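Local coordinates for protein glutathione transferase lambda1 (Populus trichocarpa, PDB 4PQH) that probably transfers glutathione to electrophilic compounds and acts as a thiol transferase, as a monomeric lambda-class glutathione transferase of a terrestrial plant, at residues A67-K72 against V79-H84; E8-V13 against I32-P37. All blocks are in the same frame, centred on the assembly; numbering follows the deposited sequence.

Interaction 1: residues A67-K72 against V79-H84; sequences AWYKEK and VPSLEH. With GSH (glutathione), chain C.
The phenol end of Tyr69 overlaps Ser81 and Val79. Ser81 OG lies at the ring edge, near the ring plane, and donates a hydrogen bond of 2.9 Å to Tyr69 OH. Ser81 CB also packs on the hydroxyl, 3.5 Å from Tyr69 OH. Val79 meets the same end of the ring obliquely, with one methyl. Val79 CG1 is 3.7 Å from Tyr69 OH and 4.1 Å from Tyr69 CZ. The two side chains cross at about a right angle. Tyr69 reaches this far because its CG is anti to the backbone N (chi1 -177°), which sends the ring off helix 67-73 toward strand 81-84.

Tyr69 OH in turn donates to the backbone O of Lys78, just before Val79. The hydroxyl is therefore gripped from two points of the chain that leads into the strand. Ser81 itself is held by backbone hydrogen bonding to Tyr31 of the neighbouring strand 28-32.

The backbone of Val79 faces glutathione. Val79 N donates to O2 of the ligand over 2.8 Å, at an N-H...O angle of 162°. Ligand N2 returns a bond of 2.9 Å to Val79 O, at 154°. The paired bonds run antiparallel, as between two strands. The peptide bond between Val79 and Pro80 is cis. This is the cis-proline loop of the thioredoxin fold, which in glutathione transferases presents backbone groups to the cysteinyl part of glutathione. Pro80 turns away from the helix and packs on Tyr38, Ala39 and Val42 of helix 37-48.

The polar pair Tyr69 and Ser81 is buried. The Tyr69 hydroxyl accepts from Ser81 OG and gives its proton to Lys78 O, so it is satisfied on both counts. Tyr69 probably helps position the backbone that binds glutathione, as a second-shell residue.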
loop_
_atom_site.group_PDB
_atom_site.type_symbol
_atom_site.label_atom_id
_atom_site.label_comp_id
_atom_site.label_asym_id
_atom_site.label_seq_id
_atom_site.Cartn_x
_atom_site.Cartn_y
_atom_site.Cartn_z
ATOM N N ALA A 67 -21.225 -4.047 -11.519
ATOM C CA ALA A 67 -21.433 -5.484 -11.423
ATOM C C ALA A 67 -20.432 -6.236 -12.291
ATOM O O ALA A 67 -20.075 -7.376 -11.986
ATOM C CB ALA A 67 -22.853 -5.844 -11.818
ATOM N N TRP A 68 -19.967 -5.591 -13.360
ATOM C CA TRP A 68 -19.007 -6.229 -14.260
ATOM C C TRP A 68 -17.664 -6.520 -13.597
ATOM O O TRP A 68 -16.883 -7.312 -14.115
ATOM C CB TRP A 68 -18.812 -5.439 -15.571
ATOM C CG TRP A 68 -18.417 -3.980 -15.432
ATOM C CD1 TRP A 68 -19.207 -2.897 -15.694
ATOM C CD2 TRP A 68 -17.140 -3.453 -15.027
ATOM N NE1 TRP A 68 -18.508 -1.734 -15.473
ATOM C CE2 TRP A 68 -17.237 -2.047 -15.070
ATOM C CE3 TRP A 68 -15.926 -4.032 -14.640
ATOM C CZ2 TRP A 68 -16.177 -1.213 -14.716
ATOM C CZ3 TRP A 68 -14.869 -3.200 -14.294
ATOM C CH2 TRP A 68 -15.003 -1.806 -14.336
ATOM N N TYR A 69 -17.392 -5.887 -12.458
ATOM C CA TYR A 69 -16.123 -6.119 -11.777
ATOM C C TYR A 69 -16.068 -7.548 -11.254
ATOM O O TYR A 69 -15.162 -8.306 -11.583
ATOM C CB TYR A 69 -15.880 -5.106 -10.651
ATOM C CG TYR A 69 -14.537 -5.282 -9.968
ATOM C CD1 TYR A 69 -13.344 -5.120 -10.673
ATOM C CD2 TYR A 69 -14.457 -5.614 -8.620
ATOM C CE1 TYR A 69 -12.124 -5.280 -10.052
ATOM C CE2 TYR A 69 -13.229 -5.780 -7.994
ATOM C CZ TYR A 69 -12.067 -5.614 -8.720
ATOM O OH TYR A 69 -10.843 -5.777 -8.104
ATOM N N LYS A 70 -17.063 -7.919 -10.455
ATOM C CA LYS A 70 -17.144 -9.271 -9.922
ATOM C C LYS A 70 -17.392 -10.282 -11.042
ATOM O O LYS A 70 -16.871 -11.397 -11.015
ATOM C CB LYS A 70 -18.252 -9.346 -8.866
ATOM C CG LYS A 70 -18.608 -10.752 -8.404
ATOM C CD LYS A 70 -19.697 -10.716 -7.339
ATOM C CE LYS A 70 -20.203 -12.114 -7.005
ATOM N NZ LYS A 70 -19.109 -13.007 -6.531
ATOM N N GLU A 71 -18.168 -9.876 -12.040
ATOM C CA GLU A 71 -18.611 -10.793 -13.082
ATOM C C GLU A 71 -17.584 -11.026 -14.191
ATOM O O GLU A 71 -17.502 -12.124 -14.739
ATOM C CB GLU A 71 -19.945 -10.319 -13.673
ATOM C CG GLU A 71 -21.096 -10.330 -12.668
ATOM C CD GLU A 71 -22.376 -9.715 -13.215
ATOM O OE1 GLU A 71 -22.380 -9.273 -14.383
ATOM O OE2 GLU A 71 -23.379 -9.672 -12.469
ATOM N N LYS A 72 -16.796 -10.007 -14.518
ATOM C CA LYS A 72 -15.905 -10.104 -15.674
ATOM C C LYS A 72 -14.427 -9.933 -15.351
ATOM O O LYS A 72 -13.566 -10.343 -16.130
ATOM C CB LYS A 72 -16.303 -9.079 -16.735
ATOM C CG LYS A 72 -17.695 -9.288 -17.292
ATOM C CD LYS A 72 -18.117 -8.106 -18.139
ATOM C CE LYS A 72 -16.998 -7.683 -19.070
ATOM N NZ LYS A 72 -17.479 -6.761 -20.131
ATOM N N VAL A 79 -10.830 -4.834 -4.066
ATOM C CA VAL A 79 -9.677 -4.149 -4.659
ATOM C C VAL A 79 -8.514 -4.205 -3.679
ATOM O O VAL A 79 -8.727 -4.229 -2.474
ATOM C CB VAL A 79 -9.988 -2.673 -5.024
ATOM C CG1 VAL A 79 -10.974 -2.608 -6.182
ATOM C CG2 VAL A 79 -10.505 -1.900 -3.810
ATOM N N PRO A 80 -7.267 -4.221 -4.184
ATOM C CA PRO A 80 -6.861 -4.150 -5.591
ATOM C C PRO A 80 -6.862 -5.493 -6.300
ATOM O O PRO A 80 -6.781 -6.549 -5.675
ATOM C CB PRO A 80 -5.417 -3.654 -5.502
ATOM C CG PRO A 80 -4.927 -4.249 -4.222
ATOM C CD PRO A 80 -6.105 -4.183 -3.277
ATOM N N SER A 81 -6.939 -5.427 -7.620
ATOM C CA SER A 81 -6.609 -6.561 -8.463
ATOM C C SER A 81 -5.831 -6.036 -9.668
ATOM O O SER A 81 -5.976 -4.871 -10.056
ATOM C CB SER A 81 -7.860 -7.336 -8.885
ATOM O OG SER A 81 -8.674 -6.590 -9.770
ATOM N N LEU A 82 -5.001 -6.900 -10.239
ATOM C CA LEU A 82 -4.142 -6.528 -11.350
ATOM C C LEU A 82 -4.420 -7.449 -12.519
ATOM O O LEU A 82 -4.309 -8.671 -12.394
ATOM C CB LEU A 82 -2.670 -6.636 -10.953
ATOM C CG LEU A 82 -1.663 -6.260 -12.044
ATOM C CD1 LEU A 82 -1.712 -4.763 -12.329
ATOM C CD2 LEU A 82 -0.263 -6.703 -11.655
ATOM N N GLU A 83 -4.796 -6.846 -13.645
ATOM C CA GLU A 83 -4.999 -7.543 -14.901
ATOM C C GLU A 83 -3.724 -7.387 -15.711
ATOM O O GLU A 83 -3.347 -6.274 -16.091
ATOM C CB GLU A 83 -6.173 -6.910 -15.643
ATOM C CG GLU A 83 -6.438 -7.459 -17.023
ATOM C CD GLU A 83 -7.432 -6.606 -17.789
ATOM O OE1 GLU A 83 -8.121 -5.787 -17.147
ATOM O OE2 GLU A 83 -7.520 -6.745 -19.027
ATOM N N HIS A 84 -3.051 -8.505 -15.964
ATOM C CA HIS A 84 -1.773 -8.483 -16.660
ATOM C C HIS A 84 -1.546 -9.845 -17.296
ATOM O O HIS A 84 -1.709 -10.872 -16.639
ATOM C CB HIS A 84 -0.641 -8.159 -15.676
ATOM C CG HIS A 84 0.714 -8.085 -16.312
ATOM N ND1 HIS A 84 1.023 -7.170 -17.297
ATOM C CD2 HIS A 84 1.837 -8.807 -16.102
ATOM C CE1 HIS A 84 2.279 -7.336 -17.669
ATOM N NE2 HIS A 84 2.798 -8.324 -16.962
HETATM N N1 GSH C . -6.337 -8.898 1.725
HETATM C CA1 GSH C . -6.755 -7.972 0.689
HETATM C C1 GSH C . -5.512 -7.323 0.155
HETATM O O11 GSH C . -4.491 -7.290 0.875
HETATM O O12 GSH C . -5.494 -6.845 -0.995
HETATM C CB1 GSH C . -7.715 -6.925 1.260
HETATM C CG1 GSH C . -8.401 -6.087 0.182
HETATM C CD1 GSH C . -9.538 -5.298 0.794
HETATM O OE1 GSH C . -9.979 -5.625 2.092
HETATM N N2 GSH C . -10.095 -4.315 0.083
HETATM C CA2 GSH C . -11.341 -3.729 0.563
HETATM C C2 GSH C . -12.482 -4.036 -0.355
HETATM O O2 GSH C . -12.252 -4.232 -1.724
HETATM C CB2 GSH C . -11.248 -2.216 0.682
HETATM S SG2 GSH C . -10.265 -1.632 2.087
HETATM N N3 GSH C . -13.703 -4.105 0.169
HETATM C CA3 GSH C . -14.839 -4.322 -0.707
HETATM C C3 GSH C . -15.642 -5.529 -0.292
HETATM O O31 GSH C . -16.722 -5.793 -0.863
HETATM O O32 GSH C . -15.234 -6.286 0.616
#

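Interaction 2: residues E8-V13 against I32-P37. With GSH (glutathione), chain C.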
loop_
_atom_site.group_PDB
_atom_site.type_symbol
_atom_site.label_atom_id
_atom_site.label_comp_id
_atom_site.label_asym_id
_atom_site.label_seq_id
_atom_site.Cartn_x
_atom_site.Cartn_y
_atom_site.Cartn_z
ATOM N N GLU A 8 0.371 13.372 -14.796
ATOM C CA GLU A 8 -0.599 12.300 -14.993
ATOM C C GLU A 8 -2.022 12.769 -14.708
ATOM O O GLU A 8 -2.264 13.489 -13.739
ATOM C CB GLU A 8 -0.255 11.099 -14.104
ATOM C CG GLU A 8 -1.297 9.992 -14.132
ATOM C CD GLU A 8 -0.857 8.738 -13.406
ATOM O OE1 GLU A 8 -0.098 8.842 -12.421
ATOM O OE2 GLU A 8 -1.266 7.640 -13.834
ATOM N N VAL A 9 -2.957 12.363 -15.563
ATOM C CA VAL A 9 -4.372 12.598 -15.319
ATOM C C VAL A 9 -4.975 11.364 -14.664
ATOM O O VAL A 9 -4.946 10.275 -15.242
ATOM C CB VAL A 9 -5.131 12.875 -16.630
ATOM C CG1 VAL A 9 -6.621 13.007 -16.360
ATOM C CG2 VAL A 9 -4.593 14.126 -17.307
ATOM N N LEU A 10 -5.500 11.529 -13.452
ATOM C CA LEU A 10 -6.200 10.447 -12.764
ATOM C C LEU A 10 -7.596 10.299 -13.361
ATOM O O LEU A 10 -8.326 11.279 -13.474
ATOM C CB LEU A 10 -6.273 10.721 -11.259
ATOM C CG LEU A 10 -4.917 10.778 -10.538
ATOM C CD1 LEU A 10 -5.107 10.945 -9.036
ATOM C CD2 LEU A 10 -4.071 9.545 -10.842
ATOM N N PRO A 11 -7.962 9.073 -13.764
ATOM C CA PRO A 11 -9.216 8.858 -14.495
ATOM C C PRO A 11 -10.457 8.894 -13.596
ATOM O O PRO A 11 -10.341 8.826 -12.372
ATOM C CB PRO A 11 -9.024 7.464 -15.102
ATOM C CG PRO A 11 -8.102 6.778 -14.173
ATOM C CD PRO A 11 -7.161 7.838 -13.665
ATOM N N PRO A 12 -11.647 9.014 -14.202
ATOM C CA PRO A 12 -12.860 9.082 -13.380
ATOM C C PRO A 12 -13.195 7.773 -12.676
ATOM O O PRO A 12 -12.879 6.691 -13.170
ATOM C CB PRO A 12 -13.962 9.404 -14.402
ATOM C CG PRO A 12 -13.251 9.953 -15.587
ATOM C CD PRO A 12 -11.937 9.246 -15.627
ATOM N N VAL A 13 -13.858 7.888 -11.530
ATOM C CA VAL A 13 -14.339 6.728 -10.788
ATOM C C VAL A 13 -15.495 6.026 -11.523
ATOM O O VAL A 13 -16.460 6.670 -11.937
ATOM C CB VAL A 13 -14.786 7.149 -9.373
ATOM C CG1 VAL A 13 -15.213 5.937 -8.564
ATOM C CG2 VAL A 13 -13.659 7.903 -8.672
ATOM N N ILE A 32 -8.558 -0.285 -8.564
ATOM C CA ILE A 32 -8.400 0.298 -7.246
ATOM C C ILE A 32 -9.667 1.006 -6.795
ATOM O O ILE A 32 -10.615 1.188 -7.558
ATOM C CB ILE A 32 -7.256 1.355 -7.213
ATOM C CG1 ILE A 32 -7.636 2.588 -8.039
ATOM C CG2 ILE A 32 -5.936 0.776 -7.706
ATOM C CD1 ILE A 32 -6.670 3.756 -7.867
ATOM N N SER A 33 -9.664 1.387 -5.528
ATOM C CA SER A 33 -10.523 2.443 -5.027
ATOM C C SER A 33 -9.554 3.526 -4.595
ATOM O O SER A 33 -8.516 3.216 -4.009
ATOM C CB SER A 33 -11.342 1.958 -3.832
ATOM O OG SER A 33 -11.855 3.049 -3.091
ATOM N N TYR A 34 -9.866 4.784 -4.897
ATOM C CA TYR A 34 -8.950 5.885 -4.590
ATOM C C TYR A 34 -8.625 6.026 -3.098
ATOM O O TYR A 34 -7.602 6.614 -2.738
ATOM C CB TYR A 34 -9.482 7.214 -5.137
ATOM C CG TYR A 34 -9.190 7.463 -6.605
ATOM C CD1 TYR A 34 -7.903 7.339 -7.119
ATOM C CD2 TYR A 34 -10.206 7.823 -7.479
ATOM C CE1 TYR A 34 -7.642 7.573 -8.457
ATOM C CE2 TYR A 34 -9.956 8.055 -8.818
ATOM C CZ TYR A 34 -8.671 7.930 -9.302
ATOM O OH TYR A 34 -8.427 8.164 -10.634
ATOM N N THR A 35 -9.482 5.489 -2.233
ATOM C CA THR A 35 -9.271 5.616 -0.795
ATOM C C THR A 35 -8.915 4.311 -0.081
ATOM O O THR A 35 -8.783 4.295 1.141
ATOM C CB THR A 35 -10.503 6.218 -0.105
ATOM O OG1 THR A 35 -11.647 5.408 -0.398
ATOM C CG2 THR A 35 -10.740 7.640 -0.588
ATOM N N CYS A 36 -8.757 3.223 -0.829
ATOM C CA CYS A 36 -8.425 1.938 -0.214
ATOM C C CYS A 36 -6.931 1.829 0.076
ATOM O O CYS A 36 -6.118 1.917 -0.845
ATOM C CB CYS A 36 -8.860 0.780 -1.126
ATOM S SG CYS A 36 -8.371 -0.866 -0.522
ATOM N N PRO A 37 -6.554 1.609 1.350
ATOM C CA PRO A 37 -5.110 1.525 1.633
ATOM C C PRO A 37 -4.422 0.295 1.025
ATOM O O PRO A 37 -3.241 0.369 0.679
ATOM C CB PRO A 37 -5.049 1.463 3.166
ATOM C CG PRO A 37 -6.392 0.891 3.577
ATOM C CD PRO A 37 -7.381 1.404 2.557
HETATM N N1 GSH C . -6.337 -8.898 1.725
HETATM C CA1 GSH C . -6.755 -7.972 0.689
HETATM C C1 GSH C . -5.512 -7.323 0.155
HETATM O O11 GSH C . -4.491 -7.290 0.875
HETATM O O12 GSH C . -5.494 -6.845 -0.995
HETATM C CB1 GSH C . -7.715 -6.925 1.260
HETATM C CG1 GSH C . -8.401 -6.087 0.182
HETATM C CD1 GSH C . -9.538 -5.298 0.794
HETATM O OE1 GSH C . -9.979 -5.625 2.092
HETATM N N2 GSH C . -10.095 -4.315 0.083
HETATM C CA2 GSH C . -11.341 -3.729 0.563
HETATM C C2 GSH C . -12.482 -4.036 -0.355
HETATM O O2 GSH C . -12.252 -4.232 -1.724
HETATM C CB2 GSH C . -11.248 -2.216 0.682
HETATM S SG2 GSH C . -10.265 -1.632 2.087
HETATM N N3 GSH C . -13.703 -4.105 0.169
HETATM C CA3 GSH C . -14.839 -4.322 -0.707
HETATM C C3 GSH C . -15.642 -5.529 -0.292
HETATM O O31 GSH C . -16.722 -5.793 -0.863
HETATM O O32 GSH C . -15.234 -6.286 0.616
#
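The loop between strand 28-32 and helix 37-48 carries the glutathione-binding cysteine of this thioredoxin-like domain, and the N-terminal segment 8-13 packs against it through Tyr34. Tyr34 OH donates a hydrogen bond of 2.7 Å to Pro11 O. The carbonyl oxygen sits in the plane of the ring at its edge. The hydroxyl lies in the plane of the Pro11 carbonyl and points at a lone pair of its oxygen, with a C=O...O angle of 137°. Carbon atoms crowd round the same hydroxyl: Pro11 CD is 3.3 Å from Tyr34 OH, and Leu10 CB is 3.4 Å from it. Further along the ring, Val13 CG2 touches the edge, 3.7 Å from Tyr34 CD2. The Val13 and Tyr34 side chains slide past each other in opposite directions.

Ser33 to Cys36 form a type I beta turn, closed by a hydrogen bond of 3.2 Å from Cys36 N to Ser33 O. Tyr34 is thus held on the turn that leads to Cys36, the N-cap of helix 37-48. Leu10 and Pro11 also rest on Leu57 of strand 55-59, and Leu10 reaches Trp43 of helix 37-48. Beyond the turn, Pro37 packs on Pro177, Phe178 and Arg181 of helix 170-190.

How the interactions relate
Interaction 1 and interaction 2 have centres 14 Å apart and meet at Val79. Val79 CG2 packs on the backbone of the cysteine loop, 3.8 Å from Ser33 N. Val79 CG1, which touches Tyr69 in interaction 1, is 3.9 Å from Ile32 C. Both contacts border glutathione. Val79 of segment 79-84 bonds it through backbone N and O, whereas segment 32-37 brings Cys36 SG to 3.3 Å from its sulfur SG2. That distance is too long for a disulfide in this model, although Cys36 is known to bind glutathione covalently. Arg65, Glu91 and Ser92 add further bonds to the ligand. Tyr69 meets segment 79-84 from helix 67-73, whereas Tyr34 ties the cysteine loop to segment 8-13.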